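Local structure of endoglucanase (Humicola insolens, 1DYS) at residues Leu11-Tyr17 and Glu45-Tyr51; Phe50-Ile56 and Gly82-Asn87; Arg60-Val64 and Phe120-Leu124; Tyr86-Asp90 and Ser99-Leu104. The protein hydrolyses internal beta-1,4-glucosidic bonds of cellulose as a family 6 glycoside hydrolase and so takes part in recycling plant biomass. One frame throughout, in Å; residues are numbered along the deposited sequence.

How the interactions relate
Interactions 1 and 2 are consecutive along the chain and share Phe50 and Tyr51: the first, largely buried, ties the start of helix 15-29 to the run leading into strand 51-53, and the second pairs that strand with strand 79-85. Interaction 3 lies outside the same two strands, where helices 60-74 and 108-126 pack Ile62, Phe120 and Leu124 against Ile53, Leu83 and Leu85 and place a salt bridge toward the surface. Interaction 4 continues from Tyr86 and Asn87 into the loop beyond strand 79-85. Aromatic faces and aliphatic groups dominate interactions 2 and 3, whereas backbone and amide bonds with waters carry much of interactions 1 and 4, with a helix N-cap in interaction 1.

Interaction 1 of 4, residues Leu11-Tyr17 and Glu45-Tyr51; sequences LLVNSDY and EKVGTFY
Asn14 lays its amide over the Tyr51 ring, the two planes only 10° apart and CG 3.9 Å above the ring centre. From this stacked position ND2 reaches Phe50 O at 2.9 Å; the acceptor lies close to the amide plane, while the nitrogen stands above the Phe50 carbonyl plane. With CG anti to the backbone N (chi1 174°), the other end of the amide turns toward the helix start, and OD1 accepts a nearly straight bond from Tyr17 N at 3.1 Å and a weak one from Asp16 N. Asn14 is thus the N-cap of helix 15-29 and also one of its ties to the 45-51 segment. Replacing it with an alanine would probably leave the first helical N-H groups without their cap and Phe50 O without this donor, and strip the stacked amide from the Tyr51 face, leaving only CB over it. Tyr51 OH makes a weak bond to Val13 O at 2.8 Å and also receives a bond from Asn68 of helix 60-74. Thr49 N donates to Leu12 O at 3.2 Å, and a water joins Asn14 N to Val47 O. Gly48 CA sits 3.3 Å from Leu11 O, where a side chain would collide with that oxygen. Beyond this, Thr49 OG1 approaches the Tyr17 ring obliquely, CE2 being 3.5 Å away, and Leu11 CD1 meets Phe50 CE1. Tyr17 OH bonds Gly312 O. The contact is wedged between helix 60-74, which packs on Leu12, Ser15 and Tyr51, and strands 79-85 and 303-307, which take up Leu12, Leu11 and Phe50.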
# COMPACT_ATOMS: atom_id res chain seq x y z
N LEU A 11 -3.72 -16.75 -23.04
CA LEU A 11 -3.20 -15.98 -21.89
C LEU A 11 -3.51 -16.74 -20.61
O LEU A 11 -4.59 -17.23 -20.32
CB LEU A 11 -3.87 -14.60 -21.86
CG LEU A 11 -3.35 -13.67 -20.75
CD1 LEU A 11 -1.85 -13.41 -20.78
CD2 LEU A 11 -4.17 -12.38 -20.77
N LEU A 12 -2.47 -16.95 -19.77
CA LEU A 12 -2.61 -17.79 -18.60
C LEU A 12 -3.54 -17.23 -17.52
O LEU A 12 -3.49 -16.04 -17.24
CB LEU A 12 -1.22 -18.09 -18.01
CG LEU A 12 -1.17 -19.04 -16.81
CD1 LEU A 12 -1.35 -20.50 -17.20
CD2 LEU A 12 0.14 -18.86 -16.06
N VAL A 13 -4.35 -18.12 -16.94
CA VAL A 13 -5.20 -17.65 -15.83
C VAL A 13 -4.32 -17.20 -14.67
O VAL A 13 -3.26 -17.77 -14.39
CB VAL A 13 -6.15 -18.78 -15.38
CG1 VAL A 13 -6.62 -18.61 -13.94
CG2 VAL A 13 -7.35 -18.94 -16.32
N ASN A 14 -4.74 -16.15 -13.96
CA ASN A 14 -4.05 -15.67 -12.76
C ASN A 14 -4.72 -16.42 -11.61
O ASN A 14 -5.90 -16.22 -11.29
CB ASN A 14 -4.17 -14.16 -12.67
CG ASN A 14 -3.62 -13.55 -11.39
OD1 ASN A 14 -3.57 -14.23 -10.40
ND2 ASN A 14 -3.23 -12.26 -11.48
N SER A 15 -4.01 -17.33 -10.94
CA SER A 15 -4.59 -18.14 -9.88
C SER A 15 -4.98 -17.34 -8.65
O SER A 15 -5.97 -17.71 -8.00
CB SER A 15 -3.65 -19.28 -9.50
OG SER A 15 -2.37 -18.74 -9.21
N ASP A 16 -4.24 -16.26 -8.35
CA ASP A 16 -4.64 -15.49 -7.16
C ASP A 16 -5.98 -14.81 -7.40
O ASP A 16 -6.91 -14.82 -6.56
CB ASP A 16 -3.55 -14.49 -6.83
CG ASP A 16 -3.93 -13.71 -5.56
OD1 ASP A 16 -4.43 -14.28 -4.56
OD2 ASP A 16 -3.74 -12.48 -5.64
N TYR A 17 -6.08 -14.17 -8.58
CA TYR A 17 -7.33 -13.53 -8.95
C TYR A 17 -8.48 -14.51 -9.01
O TYR A 17 -9.61 -14.31 -8.55
CB TYR A 17 -7.14 -12.88 -10.32
CG TYR A 17 -8.29 -12.13 -10.93
CD1 TYR A 17 -9.13 -11.30 -10.20
CD2 TYR A 17 -8.53 -12.26 -12.30
CE1 TYR A 17 -10.16 -10.61 -10.83
CE2 TYR A 17 -9.57 -11.58 -12.93
CZ TYR A 17 -10.36 -10.77 -12.18
OH TYR A 17 -11.39 -10.06 -12.76
N GLU A 45 -11.85 -19.93 -14.74
CA GLU A 45 -11.15 -21.01 -15.42
C GLU A 45 -10.69 -20.68 -16.81
O GLU A 45 -9.76 -21.34 -17.28
CB GLU A 45 -12.11 -22.20 -15.53
CG GLU A 45 -12.76 -22.60 -14.23
CD GLU A 45 -13.16 -24.05 -14.19
OE1 GLU A 45 -13.55 -24.59 -15.25
OE2 GLU A 45 -13.11 -24.66 -13.10
N LYS A 46 -11.36 -19.77 -17.50
CA LYS A 46 -11.03 -19.56 -18.90
C LYS A 46 -10.54 -18.20 -19.30
O LYS A 46 -10.35 -18.00 -20.51
CB LYS A 46 -12.29 -19.88 -19.76
CG LYS A 46 -12.64 -21.36 -19.72
CD LYS A 46 -14.15 -21.54 -19.55
CE LYS A 46 -14.52 -23.01 -19.64
NZ LYS A 46 -14.22 -23.81 -18.41
N VAL A 47 -10.40 -17.25 -18.36
CA VAL A 47 -10.01 -15.91 -18.84
C VAL A 47 -8.65 -15.52 -18.27
O VAL A 47 -8.58 -15.50 -17.04
CB VAL A 47 -11.07 -14.89 -18.42
CG1 VAL A 47 -10.69 -13.46 -18.71
CG2 VAL A 47 -12.41 -15.14 -19.17
N GLY A 48 -7.64 -15.39 -19.14
CA GLY A 48 -6.31 -15.09 -18.57
C GLY A 48 -6.24 -13.65 -18.06
O GLY A 48 -6.90 -12.79 -18.60
N THR A 49 -5.44 -13.46 -17.00
CA THR A 49 -5.24 -12.12 -16.47
C THR A 49 -3.74 -11.99 -16.14
O THR A 49 -3.16 -13.01 -15.75
CB THR A 49 -6.11 -11.90 -15.24
OG1 THR A 49 -7.49 -11.98 -15.67
CG2 THR A 49 -6.00 -10.45 -14.76
N PHE A 50 -3.14 -10.82 -16.35
CA PHE A 50 -1.75 -10.71 -15.92
C PHE A 50 -1.59 -10.77 -14.40
O PHE A 50 -2.50 -10.50 -13.61
CB PHE A 50 -1.27 -9.29 -16.33
CG PHE A 50 -0.84 -9.20 -17.76
CD1 PHE A 50 -1.66 -9.62 -18.79
CD2 PHE A 50 0.42 -8.71 -18.07
CE1 PHE A 50 -1.24 -9.54 -20.09
CE2 PHE A 50 0.87 -8.65 -19.38
CZ PHE A 50 0.03 -9.06 -20.42
N TYR A 51 -0.37 -11.15 -14.02
CA TYR A 51 0.08 -11.13 -12.61
C TYR A 51 0.85 -9.84 -12.36
O TYR A 51 1.82 -9.54 -13.09
CB TYR A 51 1.06 -12.31 -12.43
CG TYR A 51 0.46 -13.70 -12.42
CD1 TYR A 51 0.10 -14.27 -13.65
CD2 TYR A 51 0.29 -14.45 -11.28
CE1 TYR A 51 -0.44 -15.54 -13.74
CE2 TYR A 51 -0.24 -15.74 -11.35
CZ TYR A 51 -0.61 -16.26 -12.58
OH TYR A 51 -1.15 -17.53 -12.62
O HOH W 1 -7.32 -14.93 -14.78

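Interaction 2 of 4, residues Phe50-Ile56 and Gly82-Asn87; sequences FYWISNI and GLVLYN
Trp52 spreads its indole over Val84: CG2 lies 3.6 Å from the centroid of the five-membered ring, almost on its normal. With CG anti to the carbonyl carbon (chi1 -71°), the indole slants across Val84 and carries its six-membered ring to Tyr86. There this ring presents its edge to the Tyr86 face in an offset edge-to-face pair, planes at 84° and centroids 5.6 Å apart. Trp52 NE1 is held by Val309 O, and Tyr86 OH by Asp92, probably a catalytic proton donor; Trp52 and Ser54 probably bind substrate. Gly82 CA makes a CH-pi contact with the Phe50 ring, 3.4 Å from its centroid and over the face, a place where any side chain on Gly82 would strike the ring. Parallel ladder bonds run from Tyr51 N to Gly82 O, Val84 N to Tyr51 O, and Ile53 N to Val84 O. Past the ladder, a water donates to both Ser54 O and Asn87 OD1. The strands are the two ends of a beta-alpha-beta unit: helix 60-74 connects them and packs on Tyr51, Ile53 and Leu83, helix 108-126 packs on Leu83 and Leu85, and strand 132-136 continues the sheet beyond strand 79-85.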
# COMPACT_ATOMS: atom_id res chain seq x y z
N PHE A 50 -3.14 -10.82 -16.35
CA PHE A 50 -1.75 -10.71 -15.92
C PHE A 50 -1.59 -10.77 -14.40
O PHE A 50 -2.50 -10.50 -13.61
CB PHE A 50 -1.27 -9.29 -16.33
CG PHE A 50 -0.84 -9.20 -17.76
CD1 PHE A 50 -1.66 -9.62 -18.79
CD2 PHE A 50 0.42 -8.71 -18.07
CE1 PHE A 50 -1.24 -9.54 -20.09
CE2 PHE A 50 0.87 -8.65 -19.38
CZ PHE A 50 0.03 -9.06 -20.42
N TYR A 51 -0.37 -11.15 -14.02
CA TYR A 51 0.08 -11.13 -12.61
C TYR A 51 0.85 -9.84 -12.36
O TYR A 51 1.82 -9.54 -13.09
CB TYR A 51 1.06 -12.31 -12.43
CG TYR A 51 0.46 -13.70 -12.42
CD1 TYR A 51 0.10 -14.27 -13.65
CD2 TYR A 51 0.29 -14.45 -11.28
CE1 TYR A 51 -0.44 -15.54 -13.74
CE2 TYR A 51 -0.24 -15.74 -11.35
CZ TYR A 51 -0.61 -16.26 -12.58
OH TYR A 51 -1.15 -17.53 -12.62
N TRP A 52 0.48 -9.08 -11.33
CA TRP A 52 1.14 -7.85 -11.00
C TRP A 52 2.27 -8.03 -9.99
O TRP A 52 2.06 -8.46 -8.87
CB TRP A 52 0.14 -6.84 -10.43
CG TRP A 52 -0.80 -6.30 -11.48
CD1 TRP A 52 -1.75 -6.99 -12.19
CD2 TRP A 52 -0.84 -4.94 -11.97
NE1 TRP A 52 -2.43 -6.16 -13.03
CE2 TRP A 52 -1.87 -4.90 -12.91
CE3 TRP A 52 -0.12 -3.79 -11.66
CZ2 TRP A 52 -2.21 -3.70 -13.57
CZ3 TRP A 52 -0.44 -2.61 -12.32
CH2 TRP A 52 -1.50 -2.58 -13.26
N ILE A 53 3.46 -7.65 -10.50
CA ILE A 53 4.66 -7.82 -9.64
C ILE A 53 5.01 -6.44 -9.11
O ILE A 53 5.96 -5.77 -9.59
CB ILE A 53 5.82 -8.44 -10.43
CG1 ILE A 53 5.46 -9.71 -11.20
CG2 ILE A 53 6.92 -8.81 -9.39
CD1 ILE A 53 4.62 -10.76 -10.52
N SER A 54 4.13 -5.95 -8.24
CA SER A 54 4.10 -4.55 -7.83
C SER A 54 5.09 -4.15 -6.76
O SER A 54 5.07 -3.01 -6.31
CB SER A 54 2.67 -4.17 -7.43
OG SER A 54 1.74 -4.51 -8.48
N ASN A 55 5.89 -5.08 -6.29
CA ASN A 55 6.93 -4.79 -5.29
C ASN A 55 7.82 -6.02 -5.15
O ASN A 55 7.60 -7.07 -5.78
CB ASN A 55 6.36 -4.35 -3.95
CG ASN A 55 5.36 -5.37 -3.46
OD1 ASN A 55 5.66 -6.54 -3.23
ND2 ASN A 55 4.11 -4.90 -3.37
N ILE A 56 8.91 -5.88 -4.39
CA ILE A 56 9.95 -6.90 -4.26
C ILE A 56 9.38 -8.14 -3.61
O ILE A 56 9.69 -9.26 -4.05
CB ILE A 56 11.16 -6.34 -3.50
CG1 ILE A 56 11.99 -5.44 -4.44
CG2 ILE A 56 12.07 -7.45 -2.97
CD1 ILE A 56 12.79 -4.41 -3.61
N GLY A 82 1.25 -13.44 -18.61
CA GLY A 82 1.36 -11.97 -18.61
C GLY A 82 1.88 -11.57 -17.21
O GLY A 82 1.29 -11.97 -16.21
N LEU A 83 2.92 -10.72 -17.23
CA LEU A 83 3.48 -10.19 -15.97
C LEU A 83 3.51 -8.66 -16.08
O LEU A 83 3.87 -8.15 -17.14
CB LEU A 83 4.91 -10.65 -15.70
CG LEU A 83 5.07 -12.17 -15.52
CD1 LEU A 83 6.57 -12.47 -15.34
CD2 LEU A 83 4.25 -12.66 -14.35
N VAL A 84 3.24 -7.97 -14.97
CA VAL A 84 3.30 -6.49 -14.99
C VAL A 84 4.54 -6.12 -14.15
O VAL A 84 4.61 -6.54 -13.01
CB VAL A 84 2.07 -5.83 -14.36
CG1 VAL A 84 2.15 -4.33 -14.62
CG2 VAL A 84 0.78 -6.37 -15.00
N LEU A 85 5.52 -5.50 -14.79
CA LEU A 85 6.76 -5.10 -14.09
C LEU A 85 6.45 -3.66 -13.67
O LEU A 85 6.35 -2.76 -14.53
CB LEU A 85 7.91 -5.22 -15.09
CG LEU A 85 9.31 -5.02 -14.50
CD1 LEU A 85 10.30 -5.86 -15.29
CD2 LEU A 85 9.68 -3.55 -14.51
N TYR A 86 6.26 -3.49 -12.36
CA TYR A 86 5.75 -2.20 -11.87
C TYR A 86 6.33 -1.84 -10.51
O TYR A 86 5.66 -2.06 -9.51
CB TYR A 86 4.21 -2.29 -11.81
CG TYR A 86 3.42 -1.12 -11.32
CD1 TYR A 86 3.58 0.16 -11.83
CD2 TYR A 86 2.45 -1.27 -10.32
CE1 TYR A 86 2.80 1.25 -11.42
CE2 TYR A 86 1.69 -0.22 -9.87
CZ TYR A 86 1.87 1.05 -10.42
OH TYR A 86 1.09 2.09 -9.96
N ASN A 87 7.56 -1.33 -10.52
CA ASN A 87 8.14 -0.89 -9.22
C ASN A 87 9.10 0.26 -9.41
O ASN A 87 10.10 0.43 -8.66
CB ASN A 87 8.79 -2.09 -8.55
CG ASN A 87 8.96 -1.87 -7.04
OD1 ASN A 87 8.32 -1.00 -6.44
ND2 ASN A 87 9.82 -2.66 -6.44
O HOH W 2 6.32 -0.97 -4.53

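Interaction 3 of 4, residues Arg60-Val64 and Phe120-Leu124; sequences RDIDV and FAQKL
Ile62 points its CD1 methyl straight at the face of Phe120, 3.6 Å from the ring centroid and 7° off the ring normal, so that the two side chains meet at about a right angle. CG1 lies anti to the carbonyl carbon (chi1 -62°) and the chain continues extended, which carries CD1 over the ring centre. The other branch, CG2, turns to Leu124 and touches its CD1 at 3.6 Å, again crosswise. Phe120 has its own neighbour in plane, Leu124 CD2 at the ring edge, so Ile62 is received by a ring and a leucine from one helix turn. On the solvent side of this apolar group Lys123 stretches across to helix 60-74, its CD passing 3.9 Å from Ile62 CB. A bend at the end of the chain (chi4 -64°) brings NZ to the Asp63 carboxylate: OD2 receives it at 2.6 Å on its syn lone pair, and OD1 more weakly at 3.0 Å. The salt bridge spans two nearly parallel helices whose local axes are 10.2 Å apart, on the more exposed side of the contact. On the inner side, Ile62, Phe120 and Leu124 all rest on Leu83 of strand 79-85, and Ile62 and Phe120 also on Ile53. Neighbouring parallel helices laid side by side on the outside of a parallel sheet are characteristic of the distorted alpha/beta barrel of family 6 glycoside hydrolases.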
# COMPACT_ATOMS: atom_id res chain seq x y z
N ARG A 60 7.88 -13.28 -5.78
CA ARG A 60 7.47 -14.66 -5.55
C ARG A 60 6.29 -15.04 -6.43
O ARG A 60 6.18 -16.19 -6.81
CB ARG A 60 7.12 -14.93 -4.08
CG ARG A 60 5.84 -14.28 -3.58
CD ARG A 60 5.74 -14.25 -2.05
NE ARG A 60 6.88 -13.62 -1.45
CZ ARG A 60 7.62 -13.69 -0.36
NH1 ARG A 60 7.41 -14.56 0.63
NH2 ARG A 60 8.64 -12.83 -0.27
N ASP A 61 5.43 -14.06 -6.82
CA ASP A 61 4.33 -14.37 -7.73
C ASP A 61 4.84 -14.76 -9.12
O ASP A 61 4.10 -15.42 -9.85
CB ASP A 61 3.31 -13.23 -7.83
CG ASP A 61 2.27 -13.34 -6.73
OD1 ASP A 61 2.26 -14.35 -6.00
OD2 ASP A 61 1.43 -12.41 -6.56
N ILE A 62 6.10 -14.40 -9.50
CA ILE A 62 6.58 -14.88 -10.79
C ILE A 62 6.78 -16.40 -10.74
O ILE A 62 6.43 -17.15 -11.68
CB ILE A 62 7.91 -14.19 -11.17
CG1 ILE A 62 7.70 -12.69 -11.32
CG2 ILE A 62 8.45 -14.70 -12.50
CD1 ILE A 62 9.01 -11.95 -11.57
N ASP A 63 7.30 -16.90 -9.61
CA ASP A 63 7.44 -18.35 -9.43
C ASP A 63 6.07 -19.02 -9.51
O ASP A 63 5.91 -20.07 -10.15
CB ASP A 63 8.20 -18.68 -8.15
CG ASP A 63 9.58 -18.03 -8.13
OD1 ASP A 63 10.34 -18.08 -9.12
OD2 ASP A 63 9.98 -17.41 -7.11
N VAL A 64 5.08 -18.39 -8.86
CA VAL A 64 3.72 -18.90 -8.92
C VAL A 64 3.23 -18.99 -10.37
O VAL A 64 2.69 -20.02 -10.79
CB VAL A 64 2.71 -18.08 -8.09
CG1 VAL A 64 1.31 -18.68 -8.23
CG2 VAL A 64 3.13 -18.04 -6.64
N PHE A 120 14.00 -10.34 -11.26
CA PHE A 120 12.94 -10.53 -12.24
C PHE A 120 13.52 -11.21 -13.49
O PHE A 120 13.00 -12.26 -13.91
CB PHE A 120 12.33 -9.18 -12.62
CG PHE A 120 10.95 -9.19 -13.22
CD1 PHE A 120 10.65 -9.83 -14.41
CD2 PHE A 120 9.98 -8.47 -12.53
CE1 PHE A 120 9.36 -9.73 -14.91
CE2 PHE A 120 8.69 -8.35 -13.02
CZ PHE A 120 8.40 -9.02 -14.21
N ALA A 121 14.63 -10.66 -13.95
CA ALA A 121 15.24 -11.21 -15.17
C ALA A 121 15.77 -12.61 -14.96
O ALA A 121 15.66 -13.43 -15.89
CB ALA A 121 16.32 -10.28 -15.66
N GLN A 122 16.33 -12.88 -13.80
CA GLN A 122 16.88 -14.21 -13.50
C GLN A 122 15.79 -15.26 -13.62
O GLN A 122 15.99 -16.32 -14.24
CB GLN A 122 17.46 -14.23 -12.08
CG GLN A 122 17.96 -15.61 -11.63
CD GLN A 122 18.42 -15.56 -10.18
OE1 GLN A 122 18.54 -14.51 -9.54
NE2 GLN A 122 18.72 -16.72 -9.61
N LYS A 123 14.63 -14.98 -12.99
CA LYS A 123 13.53 -15.94 -13.02
C LYS A 123 12.99 -16.18 -14.42
O LYS A 123 12.73 -17.32 -14.81
CB LYS A 123 12.38 -15.33 -12.18
CG LYS A 123 12.70 -15.49 -10.69
CD LYS A 123 11.52 -14.87 -9.93
CE LYS A 123 11.87 -14.69 -8.44
NZ LYS A 123 12.10 -15.99 -7.77
N LEU A 124 12.88 -15.13 -15.24
CA LEU A 124 12.36 -15.35 -16.60
C LEU A 124 13.41 -16.01 -17.49
O LEU A 124 13.00 -16.87 -18.29
CB LEU A 124 11.89 -14.03 -17.22
CG LEU A 124 10.43 -13.65 -16.95
CD1 LEU A 124 10.15 -13.48 -15.46
CD2 LEU A 124 10.16 -12.31 -17.62

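Interaction 4 of 4, residues Tyr86-Asp90 and Ser99-Leu104; sequences YNLPD and SGELKL
Tyr86 OH comes no nearer to Ser99 OG than 3.9 Å, but Ser99 OG, like the tyrosine hydroxyl, bonds Asp92, the probable proton donor. Next, Asn87 crosses Glu101 at about a right angle, and ND2 donates to Glu101 OE2 at 2.9 Å on the anti side of the carboxylate, whose plane is turned 59° from the amide. The same OE2 accepts from Ile56 N. Asn87 OD1 accepts from the water that is bound to Glu101 N, and a second water, held by Leu102 N, lies 2.9 Å from Asn87 OD1. A leucine in place of Asn87 would probably leave Glu101 OE2 without one of its donors, the first water without this acceptor and the second without a polar neighbour. Pro89 CB presses tightly on Leu104 CD2 at 3.5 Å, while Pro89 CA lies 3.4 Å from Leu102 O. That carbonyl also receives Asp90 N at 3.0 Å. Asp90 closes the series: with CG anti to the carbonyl carbon (chi1 -72°), its OD1 is met by Leu104 N at 2.9 Å, from above the carboxylate plane, and OD2 packs beside Leu104 CD1. Bonds at intervals thus draw the two limbs of the loop together, with Tyr86 and Ser99 bonding Asp92 at one end, at the C-terminal end of barrel strand 79-85, where alpha/beta barrel enzymes carry their active sites.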
# COMPACT_ATOMS: atom_id res chain seq x y z
N TYR A 86 6.26 -3.49 -12.36
CA TYR A 86 5.75 -2.20 -11.87
C TYR A 86 6.33 -1.84 -10.51
O TYR A 86 5.66 -2.06 -9.51
CB TYR A 86 4.21 -2.29 -11.81
CG TYR A 86 3.42 -1.12 -11.32
CD1 TYR A 86 3.58 0.16 -11.83
CD2 TYR A 86 2.45 -1.27 -10.32
CE1 TYR A 86 2.80 1.25 -11.42
CE2 TYR A 86 1.69 -0.22 -9.87
CZ TYR A 86 1.87 1.05 -10.42
OH TYR A 86 1.09 2.09 -9.96
N ASN A 87 7.56 -1.33 -10.52
CA ASN A 87 8.14 -0.89 -9.22
C ASN A 87 9.10 0.26 -9.41
O ASN A 87 10.10 0.43 -8.66
CB ASN A 87 8.79 -2.09 -8.55
CG ASN A 87 8.96 -1.87 -7.04
OD1 ASN A 87 8.32 -1.00 -6.44
ND2 ASN A 87 9.82 -2.66 -6.44
N LEU A 88 8.81 1.14 -10.37
CA LEU A 88 9.71 2.27 -10.63
C LEU A 88 9.93 3.15 -9.43
O LEU A 88 9.06 3.43 -8.59
CB LEU A 88 9.00 3.15 -11.71
CG LEU A 88 9.88 4.10 -12.53
CD1 LEU A 88 10.86 3.30 -13.39
CD2 LEU A 88 8.98 4.98 -13.41
N PRO A 89 11.16 3.61 -9.27
CA PRO A 89 11.43 4.56 -8.19
C PRO A 89 10.64 5.83 -8.48
O PRO A 89 10.48 6.29 -9.64
CB PRO A 89 12.94 4.85 -8.21
CG PRO A 89 13.44 3.74 -9.07
CD PRO A 89 12.35 3.30 -10.04
N ASP A 90 10.00 6.40 -7.47
CA ASP A 90 9.15 7.57 -7.57
C ASP A 90 7.98 7.33 -8.53
O ASP A 90 7.55 8.19 -9.32
CB ASP A 90 9.93 8.81 -8.03
CG ASP A 90 10.85 9.33 -6.93
OD1 ASP A 90 10.93 8.66 -5.88
OD2 ASP A 90 11.47 10.40 -7.15
N SER A 99 4.33 5.92 -5.51
CA SER A 99 3.19 5.12 -5.09
C SER A 99 3.69 3.72 -4.69
O SER A 99 2.83 2.94 -4.25
CB SER A 99 2.19 4.96 -6.24
OG SER A 99 2.81 4.37 -7.36
N GLY A 100 4.97 3.44 -4.87
CA GLY A 100 5.57 2.14 -4.52
C GLY A 100 6.62 2.32 -3.43
O GLY A 100 6.87 3.39 -2.84
N GLU A 101 7.35 1.23 -3.18
CA GLU A 101 8.33 1.19 -2.11
C GLU A 101 9.66 1.85 -2.43
O GLU A 101 10.40 2.14 -1.46
CB GLU A 101 8.55 -0.29 -1.70
CG GLU A 101 9.29 -1.03 -2.83
CD GLU A 101 9.12 -2.53 -2.67
OE1 GLU A 101 8.54 -3.02 -1.67
OE2 GLU A 101 9.57 -3.22 -3.60
N LEU A 102 9.94 2.17 -3.69
CA LEU A 102 11.22 2.75 -4.09
C LEU A 102 11.11 4.24 -4.35
O LEU A 102 10.18 4.72 -4.98
CB LEU A 102 11.80 2.06 -5.33
CG LEU A 102 11.97 0.55 -5.22
CD1 LEU A 102 12.60 0.02 -6.50
CD2 LEU A 102 12.83 0.16 -4.04
N LYS A 103 12.06 4.95 -3.78
CA LYS A 103 12.14 6.41 -3.91
C LYS A 103 13.53 6.78 -4.41
O LYS A 103 14.53 6.21 -3.92
CB LYS A 103 11.87 7.06 -2.55
CG LYS A 103 10.50 6.69 -1.98
CD LYS A 103 10.15 7.48 -0.74
CE LYS A 103 8.63 7.46 -0.49
NZ LYS A 103 8.36 8.32 0.71
N LEU A 104 13.61 7.73 -5.33
CA LEU A 104 14.93 8.08 -5.87
C LEU A 104 15.85 8.61 -4.78
O LEU A 104 17.02 8.22 -4.78
CB LEU A 104 14.82 9.04 -7.05
CG LEU A 104 14.22 8.43 -8.33
CD1 LEU A 104 13.94 9.57 -9.30
CD2 LEU A 104 15.17 7.40 -8.92
O HOH W 2 6.32 -0.97 -4.53
O HOH W 3 8.37 1.88 -6.32